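Naphthalene dioxygenase large subunit (Rhodococcus sp., PDB 2B1X) is the alpha subunit of a Rieske-type ring-hydroxylating dioxygenase, carrying a [2Fe-2S] cluster in one domain and a mononuclear iron in another. Local coordinates at residues H44-I55 with N147-S158; G267-E275 with E343-K351. One frame throughout, in Å; residues are numbered along the deposited sequence.

Contact 1: H44-I55 with N147-S158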
# COMPACT_ATOMS: atom_id res chain seq x y z
N HIS A 44 -13.68 8.77 -24.90
CA HIS A 44 -14.51 9.43 -25.91
C HIS A 44 -14.79 10.91 -25.62
O HIS A 44 -14.74 11.72 -26.52
CB HIS A 44 -15.80 8.66 -26.11
CG HIS A 44 -15.60 7.37 -26.83
ND1 HIS A 44 -15.27 6.19 -26.18
CD2 HIS A 44 -15.64 7.07 -28.15
CE1 HIS A 44 -15.12 5.23 -27.07
NE2 HIS A 44 -15.35 5.73 -28.27
N ALA A 45 -15.04 11.24 -24.36
CA ALA A 45 -15.46 12.57 -23.98
C ALA A 45 -14.33 13.57 -24.09
O ALA A 45 -13.17 13.19 -24.21
CB ALA A 45 -15.99 12.55 -22.54
N TRP A 46 -14.68 14.86 -24.09
CA TRP A 46 -13.69 15.92 -24.06
C TRP A 46 -13.35 16.16 -22.59
O TRP A 46 -14.25 16.44 -21.78
CB TRP A 46 -14.26 17.21 -24.66
CG TRP A 46 -14.30 17.22 -26.15
CD1 TRP A 46 -15.34 16.84 -26.94
CD2 TRP A 46 -13.24 17.58 -27.03
NE1 TRP A 46 -15.00 16.97 -28.27
CE2 TRP A 46 -13.72 17.43 -28.35
CE3 TRP A 46 -11.92 18.05 -26.84
CZ2 TRP A 46 -12.94 17.75 -29.47
CZ3 TRP A 46 -11.15 18.35 -27.95
CH2 TRP A 46 -11.66 18.19 -29.25
N VAL A 47 -12.06 16.14 -22.27
CA VAL A 47 -11.56 16.26 -20.90
C VAL A 47 -10.65 17.50 -20.76
O VAL A 47 -9.81 17.76 -21.61
CB VAL A 47 -10.74 15.01 -20.53
CG1 VAL A 47 -10.09 15.15 -19.12
CG2 VAL A 47 -11.61 13.73 -20.71
N PHE A 48 -10.87 18.29 -19.70
CA PHE A 48 -10.09 19.49 -19.49
C PHE A 48 -8.64 19.13 -19.10
O PHE A 48 -8.41 18.24 -18.25
CB PHE A 48 -10.74 20.36 -18.39
CG PHE A 48 -9.90 21.56 -18.01
CD1 PHE A 48 -9.88 22.70 -18.80
CD2 PHE A 48 -9.11 21.52 -16.87
CE1 PHE A 48 -9.08 23.80 -18.45
CE2 PHE A 48 -8.30 22.58 -16.51
CZ PHE A 48 -8.29 23.75 -17.29
N LEU A 49 -7.69 19.82 -19.71
CA LEU A 49 -6.26 19.58 -19.48
C LEU A 49 -5.54 20.74 -18.79
O LEU A 49 -4.79 20.55 -17.83
CB LEU A 49 -5.57 19.36 -20.82
CG LEU A 49 -6.12 18.19 -21.65
CD1 LEU A 49 -5.51 18.15 -23.03
CD2 LEU A 49 -5.87 16.90 -20.92
N ALA A 50 -5.73 21.94 -19.32
CA ALA A 50 -4.96 23.08 -18.85
C ALA A 50 -5.62 24.37 -19.24
O ALA A 50 -6.47 24.38 -20.15
CB ALA A 50 -3.52 23.02 -19.42
N HIS A 51 -5.26 25.45 -18.56
CA HIS A 51 -5.65 26.78 -19.02
C HIS A 51 -4.49 27.37 -19.82
O HIS A 51 -3.32 27.15 -19.48
CB HIS A 51 -6.01 27.70 -17.84
CG HIS A 51 -6.77 28.94 -18.22
ND1 HIS A 51 -6.14 30.12 -18.59
CD2 HIS A 51 -8.11 29.20 -18.27
CE1 HIS A 51 -7.05 31.03 -18.87
NE2 HIS A 51 -8.25 30.50 -18.68
N GLU A 52 -4.82 28.09 -20.90
CA GLU A 52 -3.81 28.72 -21.74
C GLU A 52 -2.87 29.66 -20.98
O GLU A 52 -1.69 29.81 -21.36
CB GLU A 52 -4.48 29.48 -22.87
CG GLU A 52 -4.92 28.58 -24.01
CD GLU A 52 -5.39 29.36 -25.23
OE1 GLU A 52 -6.51 29.08 -25.72
OE2 GLU A 52 -4.64 30.26 -25.69
N SER A 53 -3.38 30.31 -19.94
CA SER A 53 -2.54 31.20 -19.11
C SER A 53 -1.47 30.48 -18.28
O SER A 53 -0.62 31.15 -17.67
CB SER A 53 -3.38 32.09 -18.19
OG SER A 53 -3.97 31.29 -17.17
N GLU A 54 -1.53 29.14 -18.22
CA GLU A 54 -0.47 28.33 -17.58
C GLU A 54 0.77 28.15 -18.47
O GLU A 54 1.88 27.88 -17.99
CB GLU A 54 -1.00 26.94 -17.20
CG GLU A 54 -2.22 26.88 -16.28
CD GLU A 54 -2.49 25.46 -15.82
OE1 GLU A 54 -1.82 25.02 -14.85
OE2 GLU A 54 -3.36 24.78 -16.43
N ILE A 55 0.57 28.28 -19.78
CA ILE A 55 1.64 28.11 -20.75
C ILE A 55 1.69 29.32 -21.67
O ILE A 55 1.47 29.22 -22.89
CB ILE A 55 1.45 26.78 -21.52
CG1 ILE A 55 0.03 26.66 -22.08
CG2 ILE A 55 1.71 25.62 -20.54
CD1 ILE A 55 -0.19 25.56 -23.10
N ASN A 147 -7.77 14.50 -30.54
CA ASN A 147 -8.54 15.71 -30.71
C ASN A 147 -8.16 16.75 -29.63
O ASN A 147 -8.23 16.47 -28.44
CB ASN A 147 -10.05 15.38 -30.68
CG ASN A 147 -10.71 15.55 -32.02
OD1 ASN A 147 -10.58 16.58 -32.65
ND2 ASN A 147 -11.43 14.54 -32.45
N LEU A 148 -7.73 17.92 -30.07
CA LEU A 148 -7.34 18.98 -29.14
C LEU A 148 -7.99 20.29 -29.54
O LEU A 148 -8.00 20.65 -30.71
CB LEU A 148 -5.81 19.16 -29.12
CG LEU A 148 -5.18 20.14 -28.10
CD1 LEU A 148 -5.08 19.55 -26.70
CD2 LEU A 148 -3.77 20.59 -28.57
N ALA A 149 -8.53 21.01 -28.56
CA ALA A 149 -9.21 22.28 -28.84
C ALA A 149 -9.29 23.14 -27.60
O ALA A 149 -9.08 22.67 -26.49
CB ALA A 149 -10.65 22.05 -29.42
N SER A 150 -9.64 24.40 -27.82
CA SER A 150 -9.75 25.41 -26.80
C SER A 150 -11.13 26.08 -26.85
O SER A 150 -11.67 26.33 -27.94
CB SER A 150 -8.69 26.48 -27.08
OG SER A 150 -7.93 26.72 -25.91
N TYR A 151 -11.71 26.36 -25.70
CA TYR A 151 -12.80 27.31 -25.63
C TYR A 151 -12.50 28.36 -24.59
O TYR A 151 -12.36 28.06 -23.40
CB TYR A 151 -14.16 26.64 -25.38
CG TYR A 151 -15.29 27.65 -25.46
CD1 TYR A 151 -15.89 28.14 -24.29
CD2 TYR A 151 -15.73 28.13 -26.69
CE1 TYR A 151 -16.92 29.09 -24.37
CE2 TYR A 151 -16.75 29.06 -26.77
CZ TYR A 151 -17.35 29.53 -25.61
OH TYR A 151 -18.35 30.45 -25.71
N LYS A 152 -12.37 29.60 -25.04
CA LYS A 152 -12.08 30.74 -24.16
C LYS A 152 -10.97 30.50 -23.12
O LYS A 152 -11.18 30.77 -21.93
CB LYS A 152 -13.36 31.23 -23.45
CG LYS A 152 -14.53 31.55 -24.39
CD LYS A 152 -14.52 32.97 -24.86
CE LYS A 152 -15.34 33.16 -26.13
NZ LYS A 152 -16.70 33.63 -25.87
N GLY A 153 -9.82 30.01 -23.57
CA GLY A 153 -8.68 29.73 -22.69
C GLY A 153 -8.57 28.32 -22.10
O GLY A 153 -7.50 27.92 -21.65
N LEU A 154 -9.66 27.58 -22.13
CA LEU A 154 -9.74 26.22 -21.61
C LEU A 154 -9.33 25.19 -22.68
O LEU A 154 -10.03 25.00 -23.69
CB LEU A 154 -11.18 25.94 -21.13
CG LEU A 154 -11.63 26.23 -19.68
CD1 LEU A 154 -11.19 27.55 -19.17
CD2 LEU A 154 -13.16 26.10 -19.56
N ILE A 155 -8.20 24.52 -22.44
CA ILE A 155 -7.72 23.45 -23.33
C ILE A 155 -8.31 22.09 -22.95
O ILE A 155 -8.08 21.59 -21.84
CB ILE A 155 -6.18 23.39 -23.33
CG1 ILE A 155 -5.61 24.80 -23.63
CG2 ILE A 155 -5.68 22.32 -24.35
CD1 ILE A 155 -4.13 24.97 -23.24
N PHE A 156 -9.06 21.50 -23.88
CA PHE A 156 -9.60 20.16 -23.72
C PHE A 156 -8.99 19.20 -24.73
O PHE A 156 -8.60 19.61 -25.84
CB PHE A 156 -11.10 20.14 -23.99
CG PHE A 156 -11.92 20.84 -22.97
CD1 PHE A 156 -12.06 22.24 -23.00
CD2 PHE A 156 -12.68 20.10 -22.06
CE1 PHE A 156 -12.88 22.88 -22.09
CE2 PHE A 156 -13.51 20.74 -21.14
CZ PHE A 156 -13.60 22.15 -21.15
N GLY A 157 -8.97 17.91 -24.36
CA GLY A 157 -8.60 16.87 -25.29
C GLY A 157 -9.55 15.71 -25.27
O GLY A 157 -10.26 15.44 -24.27
N SER A 158 -9.60 15.02 -26.40
CA SER A 158 -10.38 13.80 -26.49
C SER A 158 -9.51 12.73 -27.14
O SER A 158 -8.72 13.01 -28.06
CB SER A 158 -11.68 14.01 -27.28
OG SER A 158 -12.24 12.75 -27.64
O HOH W 1 -10.64 31.77 -19.45
O HOH W 2 -9.23 29.92 -26.50

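Contact 2: G267-E275 with E343-K351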
# COMPACT_ATOMS: atom_id res chain seq x y z
N GLY A 267 -19.83 42.00 -6.96
CA GLY A 267 -18.90 43.02 -6.50
C GLY A 267 -17.54 43.02 -7.18
O GLY A 267 -16.55 43.47 -6.60
N LEU A 268 -17.48 42.56 -8.42
CA LEU A 268 -16.24 42.64 -9.19
C LEU A 268 -15.73 44.06 -9.34
O LEU A 268 -16.53 45.03 -9.30
CB LEU A 268 -16.40 42.01 -10.56
CG LEU A 268 -16.46 40.48 -10.55
CD1 LEU A 268 -16.96 40.02 -11.90
CD2 LEU A 268 -15.10 39.86 -10.19
N PRO A 269 -14.41 44.23 -9.49
CA PRO A 269 -13.84 45.57 -9.63
C PRO A 269 -14.42 46.32 -10.84
O PRO A 269 -14.85 45.72 -11.84
CB PRO A 269 -12.35 45.30 -9.82
CG PRO A 269 -12.13 43.94 -9.19
CD PRO A 269 -13.37 43.19 -9.53
N GLU A 270 -14.41 47.64 -10.72
CA GLU A 270 -15.08 48.53 -11.67
C GLU A 270 -14.59 48.36 -13.11
O GLU A 270 -15.40 48.42 -14.05
CB GLU A 270 -14.91 49.98 -11.21
CG GLU A 270 -15.61 50.27 -9.89
CD GLU A 270 -14.69 50.24 -8.66
OE1 GLU A 270 -13.98 49.20 -8.40
OE2 GLU A 270 -14.68 51.29 -7.94
N ASN A 271 -13.29 48.15 -13.30
CA ASN A 271 -12.77 47.99 -14.65
C ASN A 271 -13.25 46.69 -15.30
O ASN A 271 -13.48 46.65 -16.51
CB ASN A 271 -11.24 48.15 -14.70
CG ASN A 271 -10.49 47.10 -13.90
OD1 ASN A 271 -10.79 46.86 -12.73
ND2 ASN A 271 -9.49 46.49 -14.52
N ILE A 272 -13.41 45.64 -14.49
CA ILE A 272 -13.91 44.37 -14.99
C ILE A 272 -15.40 44.47 -15.33
O ILE A 272 -15.86 43.91 -16.34
CB ILE A 272 -13.61 43.21 -13.97
CG1 ILE A 272 -12.11 43.15 -13.60
CG2 ILE A 272 -14.07 41.90 -14.52
CD1 ILE A 272 -11.12 43.00 -14.78
N VAL A 273 -16.16 45.18 -14.52
CA VAL A 273 -17.58 45.39 -14.78
C VAL A 273 -17.78 46.17 -16.09
O VAL A 273 -18.63 45.82 -16.91
CB VAL A 273 -18.28 46.11 -13.63
CG1 VAL A 273 -19.71 46.52 -14.01
CG2 VAL A 273 -18.30 45.24 -12.39
N GLU A 274 -16.97 47.21 -16.30
CA GLU A 274 -16.94 47.94 -17.56
C GLU A 274 -16.79 47.00 -18.74
O GLU A 274 -17.58 47.06 -19.69
CB GLU A 274 -15.73 48.87 -17.58
CG GLU A 274 -16.01 50.35 -17.46
CD GLU A 274 -14.84 51.19 -17.98
OE1 GLU A 274 -13.71 51.06 -17.44
OE2 GLU A 274 -15.05 51.96 -18.95
N GLU A 275 -15.79 46.12 -18.65
CA GLU A 275 -15.43 45.24 -19.76
C GLU A 275 -16.55 44.20 -19.98
O GLU A 275 -16.97 43.98 -21.12
CB GLU A 275 -14.04 44.61 -19.53
CG GLU A 275 -12.92 45.67 -19.53
CD GLU A 275 -11.52 45.11 -19.29
OE1 GLU A 275 -11.36 43.87 -19.13
OE2 GLU A 275 -10.57 45.93 -19.30
N GLU A 343 -9.18 37.54 -13.06
CA GLU A 343 -9.01 38.34 -14.26
C GLU A 343 -7.63 38.97 -14.19
O GLU A 343 -7.26 39.51 -13.15
CB GLU A 343 -10.11 39.40 -14.33
CG GLU A 343 -11.47 38.87 -14.79
CD GLU A 343 -12.29 38.13 -13.72
OE1 GLU A 343 -13.36 37.58 -14.09
OE2 GLU A 343 -11.91 38.08 -12.51
N LYS A 344 -6.86 38.86 -15.28
CA LYS A 344 -5.49 39.39 -15.32
C LYS A 344 -5.42 40.87 -14.93
O LYS A 344 -4.45 41.30 -14.29
CB LYS A 344 -4.85 39.21 -16.70
CG LYS A 344 -4.50 37.75 -17.08
CD LYS A 344 -3.96 37.67 -18.51
CE LYS A 344 -3.85 36.22 -18.98
NZ LYS A 344 -5.10 35.73 -19.69
N ASP A 345 -6.43 41.64 -15.32
CA ASP A 345 -6.46 43.09 -15.08
C ASP A 345 -7.17 43.54 -13.81
O ASP A 345 -7.34 44.76 -13.59
CB ASP A 345 -7.07 43.84 -16.28
CG ASP A 345 -6.10 44.00 -17.42
OD1 ASP A 345 -4.88 43.77 -17.24
OD2 ASP A 345 -6.49 44.36 -18.56
N ALA A 346 -7.61 42.60 -12.98
CA ALA A 346 -8.12 42.97 -11.67
C ALA A 346 -6.98 43.64 -10.90
O ALA A 346 -5.81 43.32 -11.10
CB ALA A 346 -8.65 41.77 -10.93
N PRO A 347 -7.31 44.62 -10.06
CA PRO A 347 -6.29 45.29 -9.25
C PRO A 347 -5.69 44.27 -8.29
O PRO A 347 -6.41 43.34 -7.91
CB PRO A 347 -7.07 46.35 -8.46
CG PRO A 347 -8.42 46.46 -9.14
CD PRO A 347 -8.66 45.14 -9.80
N ASP A 348 -4.44 44.47 -7.89
CA ASP A 348 -3.71 43.49 -7.05
C ASP A 348 -4.38 43.25 -5.70
O ASP A 348 -4.35 42.13 -5.19
CB ASP A 348 -2.28 43.93 -6.83
CG ASP A 348 -1.41 43.67 -8.03
OD1 ASP A 348 -0.22 44.05 -8.00
OD2 ASP A 348 -1.83 43.07 -9.05
N TRP A 349 -4.97 44.29 -5.14
CA TRP A 349 -5.67 44.15 -3.87
C TRP A 349 -6.78 43.09 -4.02
O TRP A 349 -6.94 42.24 -3.13
CB TRP A 349 -6.20 45.50 -3.34
CG TRP A 349 -7.34 46.11 -4.11
CD1 TRP A 349 -7.24 47.10 -5.05
CD2 TRP A 349 -8.73 45.79 -4.01
NE1 TRP A 349 -8.49 47.42 -5.54
CE2 TRP A 349 -9.42 46.63 -4.92
CE3 TRP A 349 -9.47 44.89 -3.24
CZ2 TRP A 349 -10.82 46.58 -5.08
CZ3 TRP A 349 -10.84 44.83 -3.40
CH2 TRP A 349 -11.51 45.67 -4.32
N PHE A 350 -7.51 43.14 -5.14
CA PHE A 350 -8.61 42.19 -5.37
C PHE A 350 -8.12 40.76 -5.59
O PHE A 350 -8.74 39.81 -5.11
CB PHE A 350 -9.49 42.63 -6.52
CG PHE A 350 -10.65 41.73 -6.77
CD1 PHE A 350 -10.53 40.64 -7.66
CD2 PHE A 350 -11.86 41.94 -6.11
CE1 PHE A 350 -11.61 39.81 -7.89
CE2 PHE A 350 -12.94 41.09 -6.34
CZ PHE A 350 -12.81 40.03 -7.24
N LYS A 351 -7.01 40.62 -6.32
CA LYS A 351 -6.41 39.29 -6.56
C LYS A 351 -6.07 38.58 -5.24
O LYS A 351 -6.43 37.42 -5.03
CB LYS A 351 -5.16 39.40 -7.44
CG LYS A 351 -5.45 39.79 -8.89
CD LYS A 351 -4.19 39.66 -9.78
CE LYS A 351 -4.35 40.36 -11.13
NZ LYS A 351 -3.19 40.13 -12.03

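Contact 1: H44-I55 with N147-S158
Ser158 CB sits over the centre of the six-membered ring of Trp46, a CH-pi contact only 16° off the ring normal, while the backbone of Phe156 meets the same indole at its edge. Asn147 CB comes within 3.5 Å of Trp46 CH2, and Trp46 NE1 is hydrogen-bonded to the carbonyl of Asp164. Further along, the edge of Phe48 is turned toward the face of Phe156 in a T-shaped pair, with planes at 79°; a first torsion of 173° swings the Phe48 ring to the side of its carbonyl carbon, where Phe48 CE1 lies 3.7 Å from Leu154 CG. The carbonyl of Gly153 lies over one face of His51, whose CD2 packs on Leu154 CD1 and whose NE2 is linked through a water to Lys152 O.

Backbone bonds join strand 47-51 to strand 154-158. The bond from Val47 N to Gly157 O (2.8 Å) is returned by Gly157 N to Val47 O, and Ile155 O takes Leu49 N at 2.8 Å plus a weak bond from Ala50 N. At the far end, Ser150 OG donates to Glu52 OE1 (2.8 Å), an oxygen that a water also bridges to Gly153 N. This is a classic beta bulge, Leu49 and Ala50 opposite Ile155, in a three-stranded antiparallel sheet that adds strand 47-51, from the Rieske [2Fe-2S] family region, to the type I' hairpin 147-158.

Contact 2: G267-E275 with E343-K351
Pro269 is the principal bump of this interface: its CG rests over one face of Phe350, shifted from the ring centre toward the rim, 3.6 Å from CG of that ring. The hollow that takes it is completed by Pro347, whose CD lies 3.7 Å from Pro269 CB, and more loosely by the methyl of Ala346. Phe350 has its CG anti to the backbone N (chi1 -178°), which carries the ring across the proline at about a right angle. Beyond it, Leu268 CD2 approaches Phe350 CZ at 3.7 Å.

A second bump is Ile272. Its CD1 fits against Glu343 CB, at 3.8 Å, and the backbone of the turn at Asp345 and Ala346, while CG2 touches Glu343 CG; the carboxylate of Glu343 forms a salt bridge with Arg183. Beside these apolar contacts Asn271 ND2 donates to Asp345 O (2.9 Å, 158° at the hydrogen), reaching that oxygen from above the carbonyl plane although the oxygen lies close to the amide plane.

Both segments lead into helices through a proline at the N-cap position, Pro269 before helix 270-279 and Pro347 before helix 348-361. The contact thus packs these two helix starts together beside the end of strand 333-343, within the catalytic domain of the ring-hydroxylating alpha subunit.

How the contacts relate
The two contacts meet where the sheet of contact 1 borders strand 188-199 of the catalytic domain. Their centres lie about 25 Å apart, and along the chain contact 1 closes before contact 2 opens, yet they touch: Ser53 CB packs 4.2 Å from Lys344 CE. Strand 188-199 connects them further, since Ser53 OG is hydrogen-bonded to Val190 N and Lys344 NZ to Leu188 O, and Leu188 packs against both His51 and Glu343. The centre of contact 1, which is buried, lies about 10 Å from the centre of the chain, that of contact 2 about 24 Å. Neither includes the iron ligands His216, His221 and Asp372 or residues of the cluster pocket, such as Cys88 and His111.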